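Local coordinates for uncharacterized protein (Bacteroides ovatus, PDB 4IRT), which is of unknown function but has a BNR-repeat beta-propeller fold and is probably a neuraminidase-like protein that may act on glycans, at residues 129-134 / 370-375; 185-190 / 376-381; 196-199 / 204-207; 220-223 / 227-230; 242-247 / 268-273. All coordinates share one frame; numbering follows the deposited sequence. Where two conformers were deposited one is given.

Interaction 1: residues 129-134 / 370-375; sequences FYPLSG and DTELWK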
# COMPACT_ATOMS: atom_id res chain seq x y z
N PHE A 129 -2.48 -0.55 -8.04
CA PHE A 129 -1.82 -0.12 -9.25
C PHE A 129 -0.35 0.23 -8.96
O PHE A 129 -0.05 0.77 -7.90
CB PHE A 129 -2.47 1.12 -9.84
CG PHE A 129 -3.84 0.89 -10.44
CD1 PHE A 129 -3.97 0.38 -11.72
CD2 PHE A 129 -4.98 1.26 -9.75
CE1 PHE A 129 -5.23 0.17 -12.26
CE2 PHE A 129 -6.23 1.07 -10.30
CZ PHE A 129 -6.35 0.54 -11.57
N TYR A 130 0.52 0.01 -9.94
CA TYR A 130 1.92 0.43 -9.91
C TYR A 130 2.31 0.86 -11.30
O TYR A 130 1.94 0.21 -12.29
CB TYR A 130 2.84 -0.71 -9.43
CG TYR A 130 2.38 -1.33 -8.14
CD1 TYR A 130 2.78 -0.79 -6.92
CD2 TYR A 130 1.49 -2.42 -8.12
CE1 TYR A 130 2.34 -1.33 -5.72
CE2 TYR A 130 1.03 -2.94 -6.93
CZ TYR A 130 1.45 -2.40 -5.74
OH TYR A 130 1.00 -2.90 -4.56
N PRO A 131 3.09 1.95 -11.40
CA PRO A 131 3.54 2.40 -12.70
C PRO A 131 4.81 1.66 -13.14
O PRO A 131 5.69 1.42 -12.33
CB PRO A 131 3.85 3.88 -12.45
CG PRO A 131 4.41 3.86 -11.09
CD PRO A 131 3.64 2.80 -10.32
N LEU A 132 4.89 1.35 -14.43
CA LEU A 132 6.02 0.64 -15.00
C LEU A 132 6.79 1.63 -15.85
O LEU A 132 6.24 2.68 -16.24
CB LEU A 132 5.55 -0.51 -15.89
CG LEU A 132 4.76 -1.61 -15.16
CD1 LEU A 132 4.31 -2.64 -16.18
CD2 LEU A 132 5.62 -2.24 -14.07
N SER A 133 8.03 1.30 -16.16
CA SER A 133 8.84 2.15 -17.04
C SER A 133 8.15 2.32 -18.39
O SER A 133 7.54 1.39 -18.89
CB SER A 133 10.23 1.56 -17.23
OG SER A 133 11.02 1.91 -16.11
N GLY A 134 8.18 3.54 -18.92
CA GLY A 134 7.63 3.83 -20.22
C GLY A 134 6.16 4.21 -20.28
O GLY A 134 5.63 4.40 -21.36
N ASP A 370 2.21 9.67 -1.57
CA ASP A 370 2.34 9.94 -2.99
C ASP A 370 3.66 9.31 -3.42
O ASP A 370 4.74 9.94 -3.39
CB ASP A 370 2.28 11.43 -3.25
CG ASP A 370 2.24 11.78 -4.71
OD1 ASP A 370 2.72 10.98 -5.55
OD2 ASP A 370 1.72 12.88 -5.01
N THR A 371 3.57 8.05 -3.81
CA THR A 371 4.74 7.26 -4.18
C THR A 371 5.55 7.94 -5.29
O THR A 371 6.77 7.98 -5.26
CB THR A 371 4.37 5.85 -4.65
OG1 THR A 371 3.39 5.94 -5.69
CG2 THR A 371 3.81 5.02 -3.51
N GLU A 372 4.86 8.47 -6.29
CA GLU A 372 5.51 9.06 -7.45
C GLU A 372 6.22 10.39 -7.15
O GLU A 372 7.30 10.66 -7.66
CB GLU A 372 4.51 9.15 -8.60
CG GLU A 372 3.93 7.78 -8.97
CD GLU A 372 5.01 6.69 -9.11
OE1 GLU A 372 5.82 6.77 -10.05
OE2 GLU A 372 5.06 5.76 -8.27
N LEU A 373 5.64 11.21 -6.29
CA LEU A 373 6.28 12.44 -5.88
C LEU A 373 7.56 12.18 -5.12
O LEU A 373 8.53 12.89 -5.29
CB LEU A 373 5.34 13.26 -5.01
CG LEU A 373 5.79 14.67 -4.67
CD1 LEU A 373 5.95 15.54 -5.91
CD2 LEU A 373 4.74 15.26 -3.75
N TRP A 374 7.60 11.14 -4.29
CA TRP A 374 8.84 10.79 -3.63
C TRP A 374 9.89 10.37 -4.69
O TRP A 374 11.04 10.84 -4.65
CB TRP A 374 8.62 9.71 -2.56
CG TRP A 374 9.93 9.29 -1.99
CD1 TRP A 374 10.64 8.17 -2.31
CD2 TRP A 374 10.76 10.05 -1.12
NE1 TRP A 374 11.83 8.17 -1.65
CE2 TRP A 374 11.93 9.30 -0.89
CE3 TRP A 374 10.60 11.27 -0.44
CZ2 TRP A 374 12.94 9.73 -0.05
CZ3 TRP A 374 11.62 11.70 0.39
CH2 TRP A 374 12.77 10.92 0.58
N LYS A 375 9.50 9.50 -5.62
CA LYS A 375 10.43 9.02 -6.61
C LYS A 375 10.99 10.12 -7.51
O LYS A 375 12.18 10.11 -7.84
CB LYS A 375 9.78 7.97 -7.51
CG LYS A 375 9.41 6.66 -6.82
CD LYS A 375 8.77 5.77 -7.87
CE LYS A 375 8.11 4.56 -7.27
NZ LYS A 375 7.29 3.95 -8.36
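Pro131, at the end of strand 124-131, faces the first turn of helix 371-377 across a gap wide enough for side chains, its CA 8.7 Å from that of Glu372. The strand is an edge strand of a four-stranded antiparallel sheet, a blade of the beta-propeller, and the helix is packed against it from far along the chain. The pyrrolidine ring supplies the apolar half of the contact: Pro131 CG rests against the carboxylate of Glu372, 3.4 Å from OE1, with OE2 almost as near. The proline ring and the acid lie alongside each other, pointing opposite ways. The Glu372 chain is bent at its second torsion (chi2 -47°), which folds the acid back beside its own helix. There Lys375 NZ, one turn on, meets the syn lone pair of Glu372 OE2 at 2.9 Å in a salt bridge, which probably steadies the charge of the acid beside the proline. The lysine runs extended beyond CG, and its ammonium is fixed by a bond to Val185 O of the next blade and a cation-pi contact with Tyr184. Met79 of strand 76-80 packs on Pro131, and Val29 touches Glu372. Asp370 N-caps the helix, its OD2 held by Thr30 and Gln35. Its other oxygen, OD1, takes the N-H of Leu373 at 3.0 Å, met from above the carboxylate plane.

Interaction 2: residues 185-190 / 376-381; sequences VDEKGT and KQRKLH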
# COMPACT_ATOMS: atom_id res chain seq x y z
N VAL A 185 7.47 -0.59 -7.35
CA VAL A 185 8.26 -0.55 -8.58
C VAL A 185 9.31 0.52 -8.38
O VAL A 185 8.97 1.69 -8.13
CB VAL A 185 7.39 -0.25 -9.80
CG1 VAL A 185 8.25 -0.15 -11.06
CG2 VAL A 185 6.34 -1.34 -9.95
N ASP A 186 10.58 0.12 -8.42
CA ASP A 186 11.64 1.05 -8.06
C ASP A 186 11.96 2.02 -9.18
O ASP A 186 11.33 2.02 -10.24
CB ASP A 186 12.88 0.33 -7.50
CG ASP A 186 13.64 -0.48 -8.53
OD1 ASP A 186 13.51 -0.24 -9.75
OD2 ASP A 186 14.43 -1.37 -8.12
N GLU A 187 12.92 2.90 -8.93
CA GLU A 187 13.24 3.95 -9.89
C GLU A 187 13.94 3.44 -11.15
O GLU A 187 14.13 4.19 -12.11
CB GLU A 187 14.01 5.08 -9.20
CG GLU A 187 13.09 5.79 -8.23
CD GLU A 187 13.78 6.56 -7.11
OE1 GLU A 187 14.92 6.99 -7.30
OE2 GLU A 187 13.14 6.77 -6.04
N LYS A 188 14.32 2.16 -11.14
CA LYS A 188 14.89 1.49 -12.33
C LYS A 188 13.87 0.63 -13.07
O LYS A 188 14.19 -0.01 -14.10
CB LYS A 188 16.07 0.64 -11.91
CG LYS A 188 17.22 1.46 -11.37
CD LYS A 188 18.51 0.70 -11.38
CE LYS A 188 18.89 0.22 -10.00
NZ LYS A 188 20.32 -0.22 -10.01
N GLY A 189 12.65 0.61 -12.56
CA GLY A 189 11.55 -0.12 -13.19
C GLY A 189 11.46 -1.57 -12.75
O GLY A 189 10.68 -2.33 -13.30
N THR A 190 12.25 -1.95 -11.75
CA THR A 190 12.16 -3.30 -11.18
C THR A 190 10.91 -3.43 -10.28
O THR A 190 10.63 -2.56 -9.43
CB THR A 190 13.43 -3.64 -10.38
OG1 THR A 190 14.56 -3.56 -11.26
CG2 THR A 190 13.38 -5.02 -9.74
N LYS A 376 10.14 11.05 -7.92
CA LYS A 376 10.52 12.05 -8.92
C LYS A 376 11.06 13.31 -8.28
O LYS A 376 11.94 13.95 -8.86
CB LYS A 376 9.33 12.43 -9.81
CG LYS A 376 8.67 11.28 -10.54
CD LYS A 376 9.48 10.81 -11.73
CE LYS A 376 8.74 9.67 -12.43
NZ LYS A 376 9.38 9.30 -13.72
N GLN A 377 10.55 13.69 -7.12
CA GLN A 377 10.90 14.97 -6.51
C GLN A 377 11.45 14.94 -5.08
O GLN A 377 11.80 15.97 -4.54
CB GLN A 377 9.70 15.94 -6.60
CG GLN A 377 9.26 16.22 -8.03
CD GLN A 377 8.29 17.38 -8.10
OE1 GLN A 377 8.41 18.34 -7.35
NE2 GLN A 377 7.33 17.30 -9.02
N ARG A 378 11.58 13.74 -4.50
CA ARG A 378 11.97 13.56 -3.11
C ARG A 378 11.20 14.43 -2.13
O ARG A 378 11.77 14.98 -1.20
CB ARG A 378 13.50 13.75 -2.94
CG ARG A 378 14.28 12.70 -3.70
CD ARG A 378 14.26 11.39 -2.95
NE ARG A 378 15.15 10.43 -3.58
CZ ARG A 378 14.79 9.54 -4.48
NH1 ARG A 378 13.52 9.40 -4.85
NH2 ARG A 378 15.72 8.75 -5.00
N LYS A 379 9.90 14.50 -2.34
CA LYS A 379 8.96 15.11 -1.38
C LYS A 379 8.03 14.03 -0.88
O LYS A 379 7.65 13.14 -1.66
CB LYS A 379 8.15 16.20 -2.04
CG LYS A 379 8.97 17.44 -2.37
CD LYS A 379 8.15 18.41 -3.21
CE LYS A 379 8.85 19.75 -3.32
NZ LYS A 379 7.94 20.78 -3.89
N LEU A 380 7.72 14.08 0.42
CA LEU A 380 6.83 13.11 1.06
C LEU A 380 5.52 13.78 1.42
O LEU A 380 5.46 14.64 2.34
CB LEU A 380 7.45 12.53 2.34
CG LEU A 380 6.67 11.47 3.13
CD1 LEU A 380 6.38 10.28 2.22
CD2 LEU A 380 7.46 11.05 4.36
N HIS A 381 4.49 13.41 0.68
CA HIS A 381 3.14 13.90 0.90
C HIS A 381 2.31 12.72 1.33
O HIS A 381 2.35 11.65 0.69
CB HIS A 381 2.57 14.52 -0.36
CG HIS A 381 3.16 15.86 -0.70
ND1 HIS A 381 2.58 16.69 -1.64
CD2 HIS A 381 4.26 16.51 -0.25
CE1 HIS A 381 3.31 17.79 -1.76
NE2 HIS A 381 4.34 17.71 -0.93
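Glu187 and Arg378 form a bidentate, end-on salt bridge between a beta turn of one propeller blade and the residue just after helix 371-377. Arg378 NH2 gives a nearly straight bond to Glu187 OE1 (3.0 Å, 169°); the oxygen lies in the guanidinium plane and accepts through its syn lone pair. The second arm, Arg378 NH1 to Glu187 OE2 at 2.9 Å, is more bent, and the two flat groups are turned 38° apart. The two side chains reach toward each other from the turn and the helix end: the glutamate is extended beyond CG, whereas the arginine is folded at its second torsion (chi2 -77°), which turns its end toward the acid. Farther out, Arg378 NE is paired with Glu322 and NH1 also bonds to Trp374 O, so the guanidinium is fixed from several sides and spans two acids. The backbone of Arg378 has positive phi as the chain leaves the helix. Glu187 sits in a type I turn from Asp186 to Gly189, closed by Gly189 N to Asp186 O, and also packs on Lys375 and Ala260. The turn is stiffened by Asp186, whose OD2 meets His192. Lys188 N, in an Asx turn, and Thr190 N reach Asp186 OD1 from opposite faces of its carboxylate, each at 2.9 Å.

Interaction 3: residues 196-199 / 204-207; sequences VWRE and ETNH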
# COMPACT_ATOMS: atom_id res chain seq x y z
N VAL A 196 3.78 -12.36 3.48
CA VAL A 196 3.77 -13.28 4.61
C VAL A 196 2.81 -14.41 4.24
O VAL A 196 1.89 -14.23 3.41
CB VAL A 196 3.28 -12.61 5.93
CG1 VAL A 196 4.10 -11.34 6.20
CG2 VAL A 196 1.79 -12.32 5.89
N TRP A 197 3.07 -15.57 4.80
CA TRP A 197 2.14 -16.65 4.68
C TRP A 197 1.11 -16.54 5.76
O TRP A 197 1.40 -16.07 6.86
CB TRP A 197 2.86 -17.97 4.83
CG TRP A 197 3.87 -18.26 3.77
CD1 TRP A 197 5.21 -18.42 3.95
CD2 TRP A 197 3.63 -18.49 2.36
NE1 TRP A 197 5.83 -18.72 2.75
CE2 TRP A 197 4.87 -18.78 1.77
CE3 TRP A 197 2.48 -18.50 1.56
CZ2 TRP A 197 5.00 -19.08 0.39
CZ3 TRP A 197 2.62 -18.80 0.21
CH2 TRP A 197 3.87 -19.08 -0.36
N ARG A 198 -0.11 -16.99 5.46
CA ARG A 198 -1.05 -17.25 6.54
C ARG A 198 -1.50 -18.69 6.42
O ARG A 198 -2.13 -19.07 5.43
CB ARG A 198 -2.27 -16.36 6.55
CG ARG A 198 -3.01 -16.58 7.87
CD ARG A 198 -4.30 -15.84 8.02
NE ARG A 198 -4.08 -14.43 8.29
CZ ARG A 198 -5.07 -13.59 8.50
NH1 ARG A 198 -6.32 -14.04 8.55
NH2 ARG A 198 -4.83 -12.30 8.69
N GLU A 199 -1.25 -19.46 7.45
CA GLU A 199 -1.38 -20.89 7.39
C GLU A 199 -2.85 -21.35 7.36
O GLU A 199 -3.18 -22.23 6.59
CB GLU A 199 -0.59 -21.52 8.52
CG GLU A 199 -0.09 -22.91 8.23
CD GLU A 199 0.69 -23.06 6.92
OE1 GLU A 199 1.36 -22.15 6.42
OE2 GLU A 199 0.68 -24.18 6.41
N GLU A 204 -3.24 -15.14 13.86
CA GLU A 204 -2.05 -15.61 14.57
C GLU A 204 -1.24 -16.68 13.84
O GLU A 204 -0.15 -17.03 14.30
CB GLU A 204 -2.38 -16.11 16.00
CG GLU A 204 -3.29 -17.34 16.04
CD GLU A 204 -4.78 -17.03 16.08
OE1 GLU A 204 -5.20 -15.92 15.62
OE2 GLU A 204 -5.53 -17.95 16.55
N THR A 205 -1.78 -17.19 12.73
CA THR A 205 -1.10 -18.19 11.93
C THR A 205 -0.34 -17.56 10.74
O THR A 205 0.16 -18.28 9.88
CB THR A 205 -2.05 -19.33 11.45
OG1 THR A 205 -2.93 -18.89 10.41
CG2 THR A 205 -2.86 -19.89 12.61
N ASN A 206 -0.24 -16.22 10.71
CA ASN A 206 0.72 -15.55 9.82
C ASN A 206 2.14 -16.00 10.21
O ASN A 206 2.44 -16.20 11.40
CB ASN A 206 0.69 -14.03 10.00
CG ASN A 206 -0.55 -13.35 9.46
OD1 ASN A 206 -1.31 -13.90 8.62
ND2 ASN A 206 -0.76 -12.11 9.93
N HIS A 207 2.98 -16.19 9.21
CA HIS A 207 4.37 -16.47 9.46
C HIS A 207 5.24 -16.12 8.26
O HIS A 207 4.80 -16.23 7.11
CB HIS A 207 4.56 -17.94 9.85
CG HIS A 207 4.10 -18.93 8.82
ND1 HIS A 207 4.95 -19.49 7.89
CD2 HIS A 207 2.89 -19.49 8.61
CE1 HIS A 207 4.28 -20.34 7.14
NE2 HIS A 207 3.02 -20.36 7.55
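The imidazole of His207 carries Trp197 CB over one face, a CH-pi contact 3.8 Å from the ring centroid, and meets Glu199 OE1 at its edge. His207 NE2 donates a hydrogen bond to that oxygen at 2.7 Å, in the ring plane but on the anti side and tilted out of the plane of a carboxylate turned 44° from the ring. The histidine CG lies between backbone N and carbonyl carbon (chi1 59°), which brings the ring back against Trp197 and Glu199 of the neighbouring strand; the indole of Trp197 lies only obliquely to it. Glu199 OE2 forms a salt bridge with Arg177. On the other face of the sheet, Asn206 OD1 sits at the edge of the Arg198 guanidinium and accepts from NE at 2.8 Å, with amide and guanidinium planes 42° apart. Arg198 NH2 and Asn206 ND2 both bond to Asn252 OD1, tying the pair to a loop. The aliphatic part of Arg198 crosses Thr205 at about a right angle, its CG 3.4 Å from Thr205 OG1, whose hydroxyl is hydrogen-bonded to His202 O. Backbone bonds join Trp197 and His207 in both directions, and Glu199 N to Thr205 O extends the pairing. This is the closing end of an antiparallel beta hairpin, strands 191-198 and 206-214, the two central strands of a four-stranded propeller blade.

Interaction 4: residues 220-223 / 227-230; sequences TWYK and ERYE. With EDO (1,2-ethanediol), chain M.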
# COMPACT_ATOMS: atom_id res chain seq x y z
N THR A 220 9.49 -12.92 -15.60
CA THR A 220 10.36 -13.80 -14.81
C THR A 220 10.76 -13.13 -13.50
O THR A 220 10.81 -11.90 -13.41
CB THR A 220 11.62 -14.22 -15.57
OG1 THR A 220 12.44 -13.08 -15.87
CG2 THR A 220 11.25 -14.94 -16.87
N TRP A 221 11.08 -13.97 -12.52
CA TRP A 221 11.25 -13.53 -11.13
C TRP A 221 12.53 -14.10 -10.55
O TRP A 221 12.88 -15.24 -10.85
CB TRP A 221 10.03 -13.96 -10.30
CG TRP A 221 8.82 -13.17 -10.70
CD1 TRP A 221 7.96 -13.44 -11.75
CD2 TRP A 221 8.39 -11.94 -10.13
NE1 TRP A 221 7.02 -12.44 -11.86
CE2 TRP A 221 7.23 -11.52 -10.86
CE3 TRP A 221 8.83 -11.15 -9.05
CZ2 TRP A 221 6.54 -10.36 -10.55
CZ3 TRP A 221 8.13 -10.00 -8.73
CH2 TRP A 221 6.98 -9.63 -9.47
N TYR A 222 13.23 -13.29 -9.74
CA TYR A 222 14.55 -13.60 -9.17
C TYR A 222 14.62 -13.47 -7.66
O TYR A 222 13.86 -12.72 -7.06
CB TYR A 222 15.61 -12.70 -9.80
CG TYR A 222 15.93 -13.12 -11.23
CD1 TYR A 222 15.11 -12.76 -12.29
CD2 TYR A 222 17.04 -13.93 -11.51
CE1 TYR A 222 15.38 -13.17 -13.59
CE2 TYR A 222 17.34 -14.33 -12.81
CZ TYR A 222 16.50 -13.95 -13.85
OH TYR A 222 16.75 -14.38 -15.14
N LYS A 223 15.56 -14.19 -7.07
CA LYS A 223 15.95 -13.98 -5.69
C LYS A 223 17.06 -12.94 -5.67
O LYS A 223 17.71 -12.70 -6.69
CB LYS A 223 16.44 -15.29 -5.08
CG LYS A 223 15.41 -16.42 -5.10
CD LYS A 223 15.86 -17.59 -4.23
CE LYS A 223 14.84 -18.71 -4.21
NZ LYS A 223 15.08 -19.75 -3.17
N GLU A 227 19.38 -16.33 -8.25
CA GLU A 227 18.69 -17.45 -8.88
C GLU A 227 17.38 -16.98 -9.51
O GLU A 227 16.63 -16.19 -8.93
CB GLU A 227 18.39 -18.58 -7.89
CG GLU A 227 19.60 -19.14 -7.16
CD GLU A 227 19.95 -18.37 -5.88
OE1 GLU A 227 19.48 -17.22 -5.69
OE2 GLU A 227 20.72 -18.93 -5.07
N ARG A 228 17.10 -17.49 -10.68
CA ARG A 228 15.77 -17.34 -11.26
C ARG A 228 14.81 -18.33 -10.63
O ARG A 228 15.09 -19.51 -10.57
CB ARG A 228 15.81 -17.62 -12.75
CG ARG A 228 14.47 -17.40 -13.41
CD ARG A 228 14.60 -17.38 -14.90
NE ARG A 228 13.37 -17.87 -15.50
CZ ARG A 228 13.23 -18.16 -16.79
NH1 ARG A 228 14.24 -18.02 -17.64
NH2 ARG A 228 12.05 -18.60 -17.22
N TYR A 229 13.67 -17.85 -10.17
CA TYR A 229 12.63 -18.76 -9.66
C TYR A 229 12.03 -19.66 -10.74
O TYR A 229 11.76 -19.24 -11.88
CB TYR A 229 11.47 -17.94 -9.09
CG TYR A 229 11.64 -17.41 -7.71
CD1 TYR A 229 11.45 -18.22 -6.61
CD2 TYR A 229 11.83 -16.04 -7.48
CE1 TYR A 229 11.54 -17.73 -5.33
CE2 TYR A 229 11.92 -15.53 -6.19
CZ TYR A 229 11.74 -16.38 -5.11
OH TYR A 229 11.81 -15.90 -3.81
N GLU A 230 11.80 -20.91 -10.36
CA GLU A 230 10.87 -21.75 -11.11
C GLU A 230 9.50 -21.43 -10.54
O GLU A 230 9.29 -21.56 -9.32
CB GLU A 230 11.23 -23.22 -10.93
CG GLU A 230 12.65 -23.48 -11.41
CD GLU A 230 12.93 -24.93 -11.77
OE1 GLU A 230 12.08 -25.56 -12.44
OE2 GLU A 230 14.01 -25.43 -11.40
C1 EDO M . 19.12 -10.89 -8.93
O1 EDO M . 17.85 -10.41 -8.43
C2 EDO M . 20.08 -9.76 -9.32
O2 EDO M . 20.34 -8.94 -8.17
O HOH W 1 10.91 -16.74 -13.22
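Between strands 206-214 and 239-242 of a propeller blade, the connection folds back on itself, and residues 220-223 and 227-230 are its two arms. Tyr222 and Arg228 form a single backbone bridge, flanked by two bonds: Tyr229 N to Trp221 O at 2.8 Å, and Lys223 N to Glu227 O at 2.9 Å. The Tyr229 ring turns across the first arm. Lys223 CG stands over one of its faces, 4.0 Å from the centroid in a CH-pi contact, with CE against the rim, while the lysine chain sends NZ on to Asn237 O. Trp221 O lies at the edge of the same ring. The Tyr229 hydroxyl bonds with Tyr211 O and Glu239 N, which ties the excursion to the blade. A leucine in place of Tyr229 would probably leave Tyr211 O and Glu239 N without this hydroxyl and strip the lysine methylenes of their flat support. Elsewhere in the pair, Arg228 is extended with its CG anti to N (chi1 -177°), and its CA and CB lie against the Tyr222 ring, CB 3.6 Å from CE2. Beyond them its guanidinium takes the methyl of Thr220 over one face, Thr220 CG2 standing 3.8 Å from Arg228 NH2. A 1,2-ethanediol, probably from the crystallisation liquor, donates from O1 to Lys223 O. A water accepts from Trp221 N at 2.9 Å and donates to Tyr229 O at 3.0 Å.

Interaction 5: residues 242-247 / 268-273; sequences CRLPQN and TYWREP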
# COMPACT_ATOMS: atom_id res chain seq x y z
N CYS A 242 12.96 -12.86 6.10
CA CYS A 242 13.01 -12.96 7.56
C CYS A 242 12.14 -14.11 7.98
O CYS A 242 10.91 -14.12 7.70
CB CYS A 242 12.58 -11.65 8.23
SG CYS A 242 12.89 -11.60 10.04
N ARG A 243 12.76 -15.09 8.64
CA ARG A 243 12.02 -16.21 9.19
C ARG A 243 11.40 -15.86 10.52
O ARG A 243 12.10 -15.50 11.46
CB ARG A 243 12.88 -17.45 9.34
CG ARG A 243 13.24 -18.05 8.00
CD ARG A 243 13.16 -19.55 8.01
NE ARG A 243 13.83 -20.06 6.83
CZ ARG A 243 13.24 -20.77 5.89
NH1 ARG A 243 11.97 -21.10 6.02
NH2 ARG A 243 13.94 -21.17 4.85
N LEU A 244 10.07 -15.96 10.60
CA LEU A 244 9.33 -15.58 11.79
C LEU A 244 8.22 -16.56 12.01
O LEU A 244 7.49 -16.89 11.06
CB LEU A 244 8.72 -14.18 11.59
CG LEU A 244 9.73 -13.04 11.57
CD1 LEU A 244 9.09 -11.78 11.00
CD2 LEU A 244 10.30 -12.80 12.96
N PRO A 245 8.04 -17.01 13.25
CA PRO A 245 7.06 -18.05 13.51
C PRO A 245 5.61 -17.56 13.54
O PRO A 245 5.33 -16.36 13.55
CB PRO A 245 7.48 -18.52 14.91
CG PRO A 245 7.93 -17.24 15.57
CD PRO A 245 8.72 -16.57 14.49
N GLN A 246 4.68 -18.51 13.63
CA GLN A 246 3.32 -18.16 13.99
C GLN A 246 3.35 -17.66 15.44
O GLN A 246 4.32 -17.91 16.16
CB GLN A 246 2.43 -19.39 13.85
CG GLN A 246 2.41 -19.93 12.42
CD GLN A 246 1.42 -21.07 12.24
OE1 GLN A 246 0.35 -21.09 12.85
NE2 GLN A 246 1.78 -22.03 11.38
N ASN A 247 2.32 -16.93 15.83
CA ASN A 247 2.15 -16.42 17.20
C ASN A 247 3.25 -15.45 17.67
O ASN A 247 3.62 -15.44 18.82
CB ASN A 247 1.98 -17.58 18.18
CG ASN A 247 0.74 -18.37 17.88
OD1 ASN A 247 -0.37 -17.89 18.08
ND2 ASN A 247 0.91 -19.59 17.37
N THR A 268 6.98 -3.37 8.70
CA THR A 268 5.97 -4.18 9.33
C THR A 268 6.15 -4.13 10.84
O THR A 268 6.83 -3.23 11.37
CB THR A 268 5.94 -5.65 8.78
OG1 THR A 268 4.82 -6.33 9.31
CG2 THR A 268 7.23 -6.42 9.16
N TYR A 269 5.49 -5.07 11.54
CA TYR A 269 5.67 -5.21 12.97
C TYR A 269 5.50 -6.66 13.45
O TYR A 269 4.88 -7.48 12.79
CB TYR A 269 4.79 -4.25 13.79
CG TYR A 269 3.27 -4.41 13.71
CD1 TYR A 269 2.62 -5.45 14.36
CD2 TYR A 269 2.50 -3.48 13.02
CE1 TYR A 269 1.24 -5.59 14.30
CE2 TYR A 269 1.10 -3.59 12.95
CZ TYR A 269 0.48 -4.64 13.58
OH TYR A 269 -0.89 -4.78 13.54
N TRP A 270 6.13 -6.96 14.58
CA TRP A 270 5.99 -8.22 15.31
C TRP A 270 6.64 -8.07 16.70
O TRP A 270 7.37 -7.11 16.95
CB TRP A 270 6.60 -9.40 14.49
CG TRP A 270 8.14 -9.36 14.37
CD1 TRP A 270 9.05 -9.79 15.30
CD2 TRP A 270 8.91 -8.95 13.23
NE1 TRP A 270 10.33 -9.64 14.83
CE2 TRP A 270 10.27 -9.12 13.56
CE3 TRP A 270 8.57 -8.48 11.96
CZ2 TRP A 270 11.29 -8.81 12.68
CZ3 TRP A 270 9.61 -8.15 11.08
CH2 TRP A 270 10.93 -8.31 11.44
N ARG A 271 6.37 -9.01 17.61
CA ARG A 271 6.91 -8.93 18.98
C ARG A 271 8.26 -9.62 19.18
O ARG A 271 8.64 -10.54 18.44
CB ARG A 271 5.92 -9.47 20.03
CG ARG A 271 5.70 -10.99 20.01
CD ARG A 271 4.81 -11.44 21.18
NE ARG A 271 4.54 -12.88 21.05
CZ ARG A 271 5.36 -13.85 21.46
NH1 ARG A 271 6.50 -13.56 22.07
NH2 ARG A 271 5.05 -15.13 21.23
N GLU A 272 9.02 -9.14 20.16
CA GLU A 272 10.18 -9.89 20.67
C GLU A 272 9.73 -11.21 21.33
O GLU A 272 8.62 -11.29 21.87
CB GLU A 272 10.97 -9.04 21.67
CG GLU A 272 11.60 -7.81 21.09
CD GLU A 272 12.68 -8.14 20.08
OE1 GLU A 272 12.35 -8.47 18.92
OE2 GLU A 272 13.87 -8.07 20.47
N PRO A 273 10.60 -12.24 21.31
CA PRO A 273 10.22 -13.51 21.92
C PRO A 273 9.88 -13.37 23.40
O PRO A 273 8.87 -13.93 23.86
CB PRO A 273 11.44 -14.42 21.71
CG PRO A 273 12.47 -13.61 21.00
CD PRO A 273 11.88 -12.30 20.60
O HOH W 2 1.82 -13.64 20.53
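Asn247 O is gripped twice, by Arg271 NH2 at 2.8 Å and by a water that donates to it and accepts from Arg271 NE. The direct bond is bent at the hydrogen (136°), and the oxygen lies tilted out of the guanidinium plane. This polar clasp links the loop after strand 239-242, the last of one propeller blade, to strand 264-271 of the next. Arg271 NH1 points the other way, bonding to Glu272 O of its own segment. Next to this clasp, Leu244 stands over the Trp270 indole: CD1 sits over the six-membered ring, 3.5 Å from its centroid, and CD2 over the pyrrole side, 3.7 Å from NE1. Replacing Trp270 by alanine is likely to open a gap against Leu244 and leave Arg281 without its cation-pi partner. The indole also packs on Ile209 and Val283. Farther along the ring, Cys242 SG makes an oblique sulfur-aromatic contact, 4.1 Å from Trp270 CH2.

Overall arrangement
Interactions 1 and 2 share helix 371-377 and lie about 6 Å apart between centres, crossing along the chain; Lys375 NZ to Val185 O joins them. Both contacts are small: the first, partly buried, packs a proline ring on a salt-bridged acid, and the second, on the surface, is a salt bridge itself. Interactions 3 and 5 are neighbours on the opposite side of the chain's centre, about 10 Å between centres, linked by a probable hydrogen bond from Asn247 N to Glu204 O. Interaction 3 is partly buried strand pairing within one blade, whereas interaction 5 is a surface contact between blades, mixing apolar indole packing with an arginine clasp. Interaction 4, outermost at about 24 Å from the chain's centre to its own, combines backbone bonds with aromatic faces and touches none of the others.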